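Cobalt-precorrin-5B C(1)-methyltransferase (Archaeoglobus fulgidus, PDB 1SR8) probably catalyses the S-adenosylmethionine-dependent methylation of C-1 in cobalt-precorrin-5B, giving cobalt-precorrin-6A on the anaerobic route to cobalamin. Local coordinates at residues A[36-41]-A[194-199]; A[91-94]-A[98-101]; A[184-189]-A[215-220]; A[241-244]-A[248-251]. All coordinates share one frame; numbering follows the deposited sequence.

Overall arrangement
Near the N terminus, after helix 21-26 and strand 30-33, comes strand 36-42, the middle strand of an antiparallel sheet. Contact 2 closes a short loop between strands 86-90 and 105-111 of the six-stranded mixed sheet, and it falls within the long excursion that contact 1 ends when helix 195-204 packs on strand 36-42. Contact 3 starts before that closure and finishes after it, so contacts 1 and 3 cross; it links the loop before strand 189-190 to helix 217-226. Contact 4 follows in series, a short connection from helix 239-242 to strand 248-253 of the parallel sheet. Contact 1 touches each of the others: R40 and G41 meet F92 and F189, and V198 meets E241.

Contact 1: residues A[36-41]-A[194-199]; sequences GYLRRG and CKKLVE
The first turn of helix 195-204 packs against strand 36-42, the central strand of the three-stranded antiparallel sheet, through a single inserted leucine. L38 points at the helix, its CG anti to the carbonyl carbon (chi1 -90°), and its two methyls divide the work. CD1 presses onto the backbone of L197, 3.4 Å from the CA of L197, a tight carbon contact, and lies 3.6 Å from the CB of that residue. CD2 turns to the start of the helix, where it meets the SG of C194 at 4.1 Å. CD1 and CD2 of L38 also touch the CG of K196, each at 4.0 Å, so the aliphatic root of the lysine forms one wall of the leucine's seat. Farther out, the K196 ammonium forms a salt bridge with D35, the residue before G36. C194 occupies the N-cap position, and its SG accepts a weak bond from the L197 N at 3.6 Å. The L197 side chain continues to I31 of strand 30-33. Between the two segments the join is wholly apolar: the same sulfur that caps the first turn, weakly, also receives a leucine methyl, and the charge of K196 is kept at the margin, where D35 can balance it.

Contact 2: residues A[91-94]-A[98-101]; sequences KFSG and FDVT
One carboxylate oxygen, the OD2 of D99, takes two donors from the same face of its plane, one from a lysine and one from a serine. The NZ of K91 makes a salt bridge to the OD2 of D99 at 2.7 Å, on the syn side and 28° out of the carboxylate plane. The OG of S93 donates to the OD2 of D99 at 2.8 Å from well above that plane. K91 reaches this point with its chain extended beyond CG, crossing D99 at about a right angle, and its NZ gives a second bond to the OG1 of T101 at 2.8 Å. With chi1 at 60°, between the backbone N and the carbonyl carbon, the T101 OG1 is turned to the lysine. The other oxygen, the OD1 of D99, accepts from the backbone N of T101 at 3.2 Å, closing an Asx turn. Helix 44-57 adjoins the cluster, T44 touching both K91 and T101. Were D99 replaced by an alanine, the buried K91 would probably lose its counter-charge, S93 its acceptor and the loop its Asx turn. With both oxygens engaged, the carboxylate is held against rotation, and the network ties together the two limbs of the irregular loop between strands 86-90 and 105-111.

Contact 3: residues A[184-189]-A[215-220]; sequences LGTTGF and TGRKAW
T186 and T187 present their side chains to R217 at the start of helix 217-226, and the close part of the contact lies along the arginine. The OG1 of T186 rests 3.3 Å from the CB of R217, over the root of the side chain, while the CB of T186 lies 3.9 Å from both CB and CG of R217. R217 leaves the helix with CG anti to the backbone N (chi1 -177°) and bends at chi2, which carries the guanidinium alongside T187. There the T187 CG2 methyl covers one face, 3.6 Å above the plane and toward its rim. The opposite face is taken by W220, one turn along the helix, whose CZ3 stands over the centre of the guanidinium at 3.4 Å, so the flat group is held between methyl and indole. Its NH1 also donates to the I6 carbonyl. T187 belongs to an ST turn, its OG1 accepting from the F189 N at 3.1 Å; this turn leads the loop into strand 189-190, and G216 occupies the N-cap position of the facing helix. A serine in place of R217 would probably open a gap between T187 and W220 and leave the I6 carbonyl without this donor. The solvent side is sparser: the exposed K218, bent at chi3 and chi4, brings only its NZ to the CG2 of T186, at 3.4 Å.

Contact 4: residues A[241-244]-A[248-251]; sequences EALK and EKII
From helix 239-242 the backbone passes through a short connection into strand 248-253, with the CA atoms of L243 and K249 7.4 Å apart at the nearest point. The connection belongs to the crossover from strand 231-234, through helix 239-242, to the parallel strand 248-253. K249 points toward the 241-244 segment, and its chain folds at chi2 and chi3 (chi3 -71°) rather than stretching away. This bend puts the CD of K249 4.1 Å from the A242 O. The NZ of K249 gives a weak hydrogen bond to the L243 O at 3.4 Å. The stronger partner of the ammonium is the H245 carbonyl, between the two segments. On the apolar side, the CD2 of L243 meets the CD1 of I251 at 4.2 Å and the CD of K249 at 4.3 Å, a light contact between methyl ends and the lysine's aliphatic chain. I251 goes on to L258 and W261 of helix 255-262, whereas A242 and L243 both lie on I213 of strand 210-214, next to strand 248-253 in the parallel sheet. Within 241-244, the NZ of K244 forms a salt bridge with the OE1 of E241 at 3.0 Å, using the syn lone pair of that oxygen. The positive charge of K249 thus lies beside main-chain carbonyl oxygens, whose partial negative charges would probably favour it, while the hydrocarbon part of the same side chain extends the leucine-isoleucine contact.

Contact 1: residues A[36-41]-A[194-199]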
loop_
_atom_site.group_PDB
_atom_site.type_symbol
_atom_site.label_atom_id
_atom_site.label_comp_id
_atom_site.label_asym_id
_atom_site.label_seq_id
_atom_site.Cartn_x
_atom_site.Cartn_y
_atom_site.Cartn_z
ATOM N N GLY A 36 13.737 -0.455 17.546
ATOM C CA GLY A 36 13.312 -1.606 16.767
ATOM C C GLY A 36 12.838 -1.270 15.369
ATOM O O GLY A 36 13.225 -0.246 14.809
ATOM N N TYR A 37 11.992 -2.135 14.814
ATOM C CA TYR A 37 11.449 -1.960 13.466
ATOM C C TYR A 37 9.941 -2.212 13.428
ATOM O O TYR A 37 9.398 -2.922 14.274
ATOM C CB TYR A 37 12.107 -2.950 12.491
ATOM C CG TYR A 37 13.590 -2.747 12.253
ATOM C CD1 TYR A 37 14.050 -1.812 11.320
ATOM C CD2 TYR A 37 14.541 -3.485 12.969
ATOM C CE1 TYR A 37 15.427 -1.610 11.104
ATOM C CE2 TYR A 37 15.924 -3.291 12.763
ATOM C CZ TYR A 37 16.357 -2.352 11.832
ATOM O OH TYR A 37 17.709 -2.150 11.636
ATOM N N LEU A 38 9.268 -1.600 12.457
ATOM C CA LEU A 38 7.842 -1.827 12.240
ATOM C C LEU A 38 7.842 -2.480 10.861
ATOM O O LEU A 38 8.593 -2.067 9.972
ATOM C CB LEU A 38 7.040 -0.523 12.208
ATOM C CG LEU A 38 6.485 -0.009 13.540
ATOM C CD1 LEU A 38 5.815 1.343 13.340
ATOM C CD2 LEU A 38 5.490 -1.004 14.091
ATOM N N ARG A 39 7.026 -3.513 10.690
ATOM C CA ARG A 39 6.960 -4.237 9.424
ATOM C C ARG A 39 5.834 -3.752 8.500
ATOM O O ARG A 39 4.677 -3.661 8.907
ATOM C CB ARG A 39 6.796 -5.748 9.704
ATOM C CG ARG A 39 7.944 -6.385 10.506
ATOM C CD ARG A 39 7.483 -7.605 11.327
ATOM N NE ARG A 39 7.806 -8.901 10.717
ATOM C CZ ARG A 39 9.009 -9.490 10.734
ATOM N NH1 ARG A 39 10.042 -8.908 11.338
ATOM N NH2 ARG A 39 9.181 -10.674 10.149
ATOM N N ARG A 40 6.188 -3.421 7.262
ATOM C CA ARG A 40 5.194 -3.013 6.275
ATOM C C ARG A 40 4.647 -4.303 5.662
ATOM O O ARG A 40 5.312 -5.343 5.694
ATOM C CB ARG A 40 5.830 -2.187 5.151
ATOM C CG ARG A 40 6.199 -0.770 5.522
ATOM C CD ARG A 40 5.830 0.163 4.384
ATOM N NE ARG A 40 6.129 1.559 4.675
ATOM C CZ ARG A 40 7.342 2.098 4.589
ATOM N NH1 ARG A 40 8.373 1.353 4.218
ATOM N NH2 ARG A 40 7.521 3.385 4.866
ATOM N N GLY A 41 3.447 -4.238 5.098
ATOM C CA GLY A 41 2.876 -5.413 4.463
ATOM C C GLY A 41 2.865 -5.207 2.964
ATOM O O GLY A 41 3.462 -4.252 2.464
ATOM N N CYS A 194 -0.754 1.701 13.457
ATOM C CA CYS A 194 -0.925 1.358 14.868
ATOM C C CYS A 194 -0.427 2.582 15.654
ATOM O O CYS A 194 0.029 3.558 15.056
ATOM C CB CYS A 194 -0.106 0.115 15.222
ATOM S SG CYS A 194 1.640 0.172 14.750
ATOM N N LYS A 195 -0.511 2.544 16.978
ATOM C CA LYS A 195 -0.064 3.682 17.777
ATOM C C LYS A 195 1.433 3.892 17.640
ATOM O O LYS A 195 1.897 5.021 17.493
ATOM C CB LYS A 195 -0.419 3.476 19.250
ATOM C CG LYS A 195 -1.889 3.179 19.483
ATOM C CD LYS A 195 -2.179 2.915 20.955
ATOM C CE LYS A 195 -3.326 1.923 21.114
ATOM N NZ LYS A 195 -2.974 0.590 20.522
ATOM N N LYS A 196 2.187 2.801 17.689
ATOM C CA LYS A 196 3.635 2.873 17.570
ATOM C C LYS A 196 4.047 3.622 16.302
ATOM O O LYS A 196 4.952 4.458 16.339
ATOM C CB LYS A 196 4.227 1.466 17.561
ATOM C CG LYS A 196 5.736 1.403 17.301
ATOM C CD LYS A 196 6.551 1.985 18.454
ATOM C CE LYS A 196 8.054 1.756 18.258
ATOM N NZ LYS A 196 8.837 2.254 19.438
ATOM N N LEU A 197 3.390 3.323 15.184
ATOM C CA LEU A 197 3.707 4.000 13.929
ATOM C C LEU A 197 3.367 5.483 14.010
ATOM O O LEU A 197 4.163 6.321 13.601
ATOM C CB LEU A 197 2.944 3.380 12.748
ATOM C CG LEU A 197 3.185 4.040 11.379
ATOM C CD1 LEU A 197 4.655 3.897 10.992
ATOM C CD2 LEU A 197 2.295 3.401 10.324
ATOM N N VAL A 198 2.184 5.807 14.530
ATOM C CA VAL A 198 1.778 7.206 14.637
ATOM C C VAL A 198 2.771 8.017 15.473
ATOM O O VAL A 198 3.082 9.154 15.120
ATOM C CB VAL A 198 0.358 7.356 15.248
ATOM C CG1 VAL A 198 0.021 8.823 15.432
ATOM C CG2 VAL A 198 -0.676 6.722 14.334
ATOM N N GLU A 199 3.276 7.431 16.560
ATOM C CA GLU A 199 4.235 8.112 17.437
ATOM C C GLU A 199 5.600 8.210 16.791
ATOM O O GLU A 199 6.292 9.228 16.918
ATOM C CB GLU A 199 4.389 7.366 18.758
ATOM C CG GLU A 199 3.087 7.044 19.444
ATOM C CD GLU A 199 3.306 6.384 20.792
ATOM O OE1 GLU A 199 4.240 5.547 20.898
ATOM O OE2 GLU A 199 2.540 6.698 21.735
#

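Contact 2: residues A[91-94]-A[98-101]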
loop_
_atom_site.group_PDB
_atom_site.type_symbol
_atom_site.label_atom_id
_atom_site.label_comp_id
_atom_site.label_asym_id
_atom_site.label_seq_id
_atom_site.Cartn_x
_atom_site.Cartn_y
_atom_site.Cartn_z
ATOM N N LYS A 91 -1.630 -12.677 1.421
ATOM C CA LYS A 91 -1.264 -11.296 1.682
ATOM C C LYS A 91 -0.929 -11.125 3.160
ATOM O O LYS A 91 -1.580 -11.725 4.026
ATOM C CB LYS A 91 -2.419 -10.354 1.354
ATOM C CG LYS A 91 -2.275 -9.020 2.064
ATOM C CD LYS A 91 -3.407 -8.069 1.804
ATOM C CE LYS A 91 -3.231 -6.843 2.689
ATOM N NZ LYS A 91 -4.312 -5.843 2.521
ATOM N N PHE A 92 0.085 -10.318 3.453
ATOM C CA PHE A 92 0.431 -10.039 4.842
ATOM C C PHE A 92 0.407 -8.536 5.032
ATOM O O PHE A 92 0.818 -7.787 4.145
ATOM C CB PHE A 92 1.793 -10.638 5.221
ATOM C CG PHE A 92 2.960 -10.100 4.443
ATOM C CD1 PHE A 92 3.566 -8.902 4.806
ATOM C CD2 PHE A 92 3.500 -10.834 3.387
ATOM C CE1 PHE A 92 4.698 -8.438 4.136
ATOM C CE2 PHE A 92 4.632 -10.382 2.707
ATOM C CZ PHE A 92 5.237 -9.177 3.083
ATOM N N SER A 93 -0.098 -8.094 6.178
ATOM C CA SER A 93 -0.205 -6.667 6.462
ATOM C C SER A 93 0.853 -6.095 7.416
ATOM O O SER A 93 0.718 -4.972 7.884
ATOM C CB SER A 93 -1.605 -6.368 7.005
ATOM O OG SER A 93 -2.605 -6.843 6.110
ATOM N N GLY A 94 1.910 -6.850 7.690
ATOM C CA GLY A 94 2.937 -6.356 8.588
ATOM C C GLY A 94 2.367 -6.026 9.955
ATOM O O GLY A 94 1.524 -6.761 10.469
ATOM N N PHE A 98 -4.715 -3.704 12.322
ATOM C CA PHE A 98 -5.833 -4.494 11.804
ATOM C C PHE A 98 -6.276 -4.196 10.374
ATOM O O PHE A 98 -6.963 -3.214 10.108
ATOM C CB PHE A 98 -7.063 -4.401 12.693
ATOM C CG PHE A 98 -8.208 -5.224 12.181
ATOM C CD1 PHE A 98 -8.085 -6.610 12.074
ATOM C CD2 PHE A 98 -9.375 -4.615 11.719
ATOM C CE1 PHE A 98 -9.104 -7.379 11.509
ATOM C CE2 PHE A 98 -10.402 -5.370 11.151
ATOM C CZ PHE A 98 -10.266 -6.756 11.044
ATOM N N ASP A 99 -5.895 -5.084 9.467
ATOM C CA ASP A 99 -6.231 -4.977 8.056
ATOM C C ASP A 99 -7.168 -6.156 7.770
ATOM O O ASP A 99 -6.750 -7.307 7.825
ATOM C CB ASP A 99 -4.946 -5.102 7.243
ATOM C CG ASP A 99 -5.175 -4.975 5.762
ATOM O OD1 ASP A 99 -6.326 -5.102 5.305
ATOM O OD2 ASP A 99 -4.184 -4.760 5.044
ATOM N N VAL A 100 -8.428 -5.870 7.462
ATOM C CA VAL A 100 -9.412 -6.930 7.219
ATOM C C VAL A 100 -9.034 -8.007 6.199
ATOM O O VAL A 100 -9.547 -9.122 6.275
ATOM C CB VAL A 100 -10.780 -6.332 6.828
ATOM C CG1 VAL A 100 -10.681 -5.631 5.491
ATOM C CG2 VAL A 100 -11.830 -7.421 6.792
ATOM N N THR A 101 -8.148 -7.688 5.252
ATOM C CA THR A 101 -7.736 -8.669 4.251
ATOM C C THR A 101 -6.366 -9.267 4.526
ATOM O O THR A 101 -5.789 -9.933 3.668
ATOM C CB THR A 101 -7.736 -8.091 2.811
ATOM O OG1 THR A 101 -6.832 -6.987 2.722
ATOM C CG2 THR A 101 -9.125 -7.637 2.423
#

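Contact 3: residues A[184-189]-A[215-220]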
loop_
_atom_site.group_PDB
_atom_site.type_symbol
_atom_site.label_atom_id
_atom_site.label_comp_id
_atom_site.label_asym_id
_atom_site.label_seq_id
_atom_site.Cartn_x
_atom_site.Cartn_y
_atom_site.Cartn_z
ATOM N N LEU A 184 -6.078 -3.349 -4.910
ATOM C CA LEU A 184 -5.535 -2.006 -4.952
ATOM C C LEU A 184 -4.164 -1.861 -4.306
ATOM O O LEU A 184 -3.558 -2.838 -3.870
ATOM C CB LEU A 184 -6.537 -1.068 -4.279
ATOM C CG LEU A 184 -7.016 -1.518 -2.901
ATOM C CD1 LEU A 184 -6.002 -1.084 -1.850
ATOM C CD2 LEU A 184 -8.378 -0.912 -2.597
ATOM N N GLY A 185 -3.681 -0.624 -4.263
ATOM C CA GLY A 185 -2.389 -0.346 -3.661
ATOM C C GLY A 185 -1.640 0.710 -4.444
ATOM O O GLY A 185 -1.093 0.421 -5.507
ATOM N N THR A 186 -1.608 1.932 -3.916
ATOM C CA THR A 186 -0.931 3.031 -4.596
ATOM C C THR A 186 0.586 2.909 -4.610
ATOM O O THR A 186 1.216 3.307 -5.581
ATOM C CB THR A 186 -1.310 4.396 -3.980
ATOM O OG1 THR A 186 -1.230 4.317 -2.550
ATOM C CG2 THR A 186 -2.721 4.801 -4.404
ATOM N N THR A 187 1.176 2.364 -3.548
ATOM C CA THR A 187 2.632 2.215 -3.494
ATOM C C THR A 187 3.071 0.770 -3.675
ATOM O O THR A 187 4.184 0.505 -4.105
ATOM C CB THR A 187 3.209 2.695 -2.146
ATOM O OG1 THR A 187 2.690 1.877 -1.088
ATOM C CG2 THR A 187 2.829 4.124 -1.881
ATOM N N GLY A 188 2.179 -0.156 -3.338
ATOM C CA GLY A 188 2.480 -1.573 -3.424
ATOM C C GLY A 188 2.678 -2.128 -2.019
ATOM O O GLY A 188 2.707 -3.337 -1.811
ATOM N N PHE A 189 2.796 -1.234 -1.042
ATOM C CA PHE A 189 3.022 -1.640 0.344
ATOM C C PHE A 189 1.869 -1.231 1.244
ATOM O O PHE A 189 1.127 -0.294 0.932
ATOM C CB PHE A 189 4.309 -0.997 0.876
ATOM C CG PHE A 189 5.552 -1.409 0.134
ATOM C CD1 PHE A 189 6.400 -2.378 0.656
ATOM C CD2 PHE A 189 5.877 -0.826 -1.085
ATOM C CE1 PHE A 189 7.558 -2.760 -0.025
ATOM C CE2 PHE A 189 7.028 -1.198 -1.775
ATOM C CZ PHE A 189 7.872 -2.167 -1.245
ATOM N N THR A 215 -3.500 12.757 4.154
ATOM C CA THR A 215 -4.364 11.607 4.439
ATOM C C THR A 215 -3.999 10.303 3.721
ATOM O O THR A 215 -4.328 9.213 4.195
ATOM C CB THR A 215 -5.846 11.932 4.119
ATOM O OG1 THR A 215 -5.951 12.425 2.780
ATOM C CG2 THR A 215 -6.380 12.968 5.075
ATOM N N GLY A 216 -3.326 10.409 2.585
ATOM C CA GLY A 216 -2.953 9.217 1.857
ATOM C C GLY A 216 -1.909 9.527 0.810
ATOM O O GLY A 216 -1.417 10.656 0.735
ATOM N N ARG A 217 -1.576 8.537 -0.010
ATOM C CA ARG A 217 -0.570 8.718 -1.042
ATOM C C ARG A 217 -0.921 9.798 -2.067
ATOM O O ARG A 217 -0.054 10.556 -2.476
ATOM C CB ARG A 217 -0.310 7.387 -1.757
ATOM C CG ARG A 217 0.792 7.428 -2.825
ATOM C CD ARG A 217 2.153 7.782 -2.229
ATOM N NE ARG A 217 3.219 7.578 -3.204
ATOM C CZ ARG A 217 4.507 7.469 -2.890
ATOM N NH1 ARG A 217 4.889 7.557 -1.624
ATOM N NH2 ARG A 217 5.405 7.232 -3.835
ATOM N N LYS A 218 -2.177 9.875 -2.492
ATOM C CA LYS A 218 -2.547 10.887 -3.479
ATOM C C LYS A 218 -2.357 12.277 -2.898
ATOM O O LYS A 218 -1.860 13.171 -3.583
ATOM C CB LYS A 218 -3.995 10.696 -3.942
ATOM C CG LYS A 218 -4.250 9.292 -4.506
ATOM C CD LYS A 218 -5.642 9.129 -5.130
ATOM C CE LYS A 218 -6.154 7.687 -4.982
ATOM N NZ LYS A 218 -5.259 6.657 -5.602
ATOM N N ALA A 219 -2.742 12.440 -1.633
ATOM C CA ALA A 219 -2.606 13.711 -0.920
ATOM C C ALA A 219 -1.134 14.078 -0.798
ATOM O O ALA A 219 -0.741 15.235 -0.976
ATOM C CB ALA A 219 -3.216 13.599 0.464
ATOM N N TRP A 220 -0.331 13.069 -0.487
ATOM C CA TRP A 220 1.109 13.210 -0.327
ATOM C C TRP A 220 1.726 13.713 -1.626
ATOM O O TRP A 220 2.592 14.582 -1.613
ATOM C CB TRP A 220 1.697 11.846 0.047
ATOM C CG TRP A 220 3.175 11.822 0.322
ATOM C CD1 TRP A 220 3.794 12.052 1.521
ATOM C CD2 TRP A 220 4.211 11.479 -0.605
ATOM N NE1 TRP A 220 5.147 11.863 1.396
ATOM C CE2 TRP A 220 5.433 11.513 0.103
ATOM C CE3 TRP A 220 4.225 11.143 -1.964
ATOM C CZ2 TRP A 220 6.660 11.220 -0.503
ATOM C CZ3 TRP A 220 5.443 10.852 -2.568
ATOM C CH2 TRP A 220 6.648 10.892 -1.835
#

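Contact 4: residues A[241-244]-A[248-251]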
loop_
_atom_site.group_PDB
_atom_site.type_symbol
_atom_site.label_atom_id
_atom_site.label_comp_id
_atom_site.label_asym_id
_atom_site.label_seq_id
_atom_site.Cartn_x
_atom_site.Cartn_y
_atom_site.Cartn_z
ATOM N N GLU A 241 -2.603 13.787 16.209
ATOM C CA GLU A 241 -1.275 13.457 16.681
ATOM C C GLU A 241 -0.210 14.263 15.942
ATOM O O GLU A 241 0.708 14.814 16.552
ATOM C CB GLU A 241 -1.020 11.961 16.508
ATOM C CG GLU A 241 -1.676 11.149 17.585
ATOM C CD GLU A 241 -1.300 11.669 18.959
ATOM O OE1 GLU A 241 -0.087 11.655 19.286
ATOM O OE2 GLU A 241 -2.213 12.106 19.702
ATOM N N ALA A 242 -0.335 14.323 14.625
ATOM C CA ALA A 242 0.611 15.059 13.816
ATOM C C ALA A 242 0.615 16.529 14.226
ATOM O O ALA A 242 1.651 17.195 14.170
ATOM C CB ALA A 242 0.247 14.917 12.346
ATOM N N LEU A 243 -0.544 17.032 14.647
ATOM C CA LEU A 243 -0.658 18.431 15.049
ATOM C C LEU A 243 0.133 18.789 16.312
ATOM O O LEU A 243 0.213 19.964 16.681
ATOM C CB LEU A 243 -2.131 18.811 15.221
ATOM C CG LEU A 243 -2.908 18.927 13.904
ATOM C CD1 LEU A 243 -4.370 19.253 14.183
ATOM C CD2 LEU A 243 -2.277 20.012 13.034
ATOM N N LYS A 244 0.716 17.787 16.967
ATOM C CA LYS A 244 1.520 18.023 18.165
ATOM C C LYS A 244 2.885 18.539 17.725
ATOM O O LYS A 244 3.680 18.995 18.540
ATOM C CB LYS A 244 1.717 16.737 18.969
ATOM C CG LYS A 244 0.464 16.152 19.598
ATOM C CD LYS A 244 0.826 14.866 20.339
ATOM C CE LYS A 244 -0.359 14.254 21.089
ATOM N NZ LYS A 244 0.049 13.052 21.901
ATOM N N GLU A 248 5.959 24.387 11.430
ATOM C CA GLU A 248 4.977 24.813 10.427
ATOM C C GLU A 248 4.242 23.601 9.832
ATOM O O GLU A 248 4.846 22.740 9.187
ATOM C CB GLU A 248 5.669 25.585 9.297
ATOM C CG GLU A 248 6.211 26.940 9.694
ATOM C CD GLU A 248 5.121 27.882 10.136
ATOM O OE1 GLU A 248 4.144 28.054 9.375
ATOM O OE2 GLU A 248 5.240 28.450 11.242
ATOM N N LYS A 249 2.933 23.559 10.035
ATOM C CA LYS A 249 2.116 22.454 9.556
ATOM C C LYS A 249 1.044 22.850 8.566
ATOM O O LYS A 249 0.439 23.913 8.665
ATOM C CB LYS A 249 1.438 21.771 10.738
ATOM C CG LYS A 249 2.398 21.158 11.714
ATOM C CD LYS A 249 1.824 21.184 13.106
ATOM C CE LYS A 249 1.802 22.597 13.643
ATOM N NZ LYS A 249 1.584 22.604 15.109
ATOM N N ILE A 250 0.808 21.975 7.605
ATOM C CA ILE A 250 -0.232 22.208 6.628
ATOM C C ILE A 250 -0.950 20.865 6.481
ATOM O O ILE A 250 -0.310 19.814 6.472
ATOM C CB ILE A 250 0.361 22.699 5.269
ATOM C CG1 ILE A 250 -0.723 23.409 4.460
ATOM C CG2 ILE A 250 0.935 21.533 4.464
ATOM C CD1 ILE A 250 -0.208 24.042 3.184
ATOM N N ILE A 251 -2.278 20.895 6.425
ATOM C CA ILE A 251 -3.058 19.670 6.273
ATOM C C ILE A 251 -3.579 19.546 4.844
ATOM O O ILE A 251 -4.233 20.454 4.332
ATOM C CB ILE A 251 -4.263 19.637 7.243
ATOM C CG1 ILE A 251 -3.761 19.681 8.689
ATOM C CG2 ILE A 251 -5.093 18.382 6.997
ATOM C CD1 ILE A 251 -4.858 19.756 9.718
#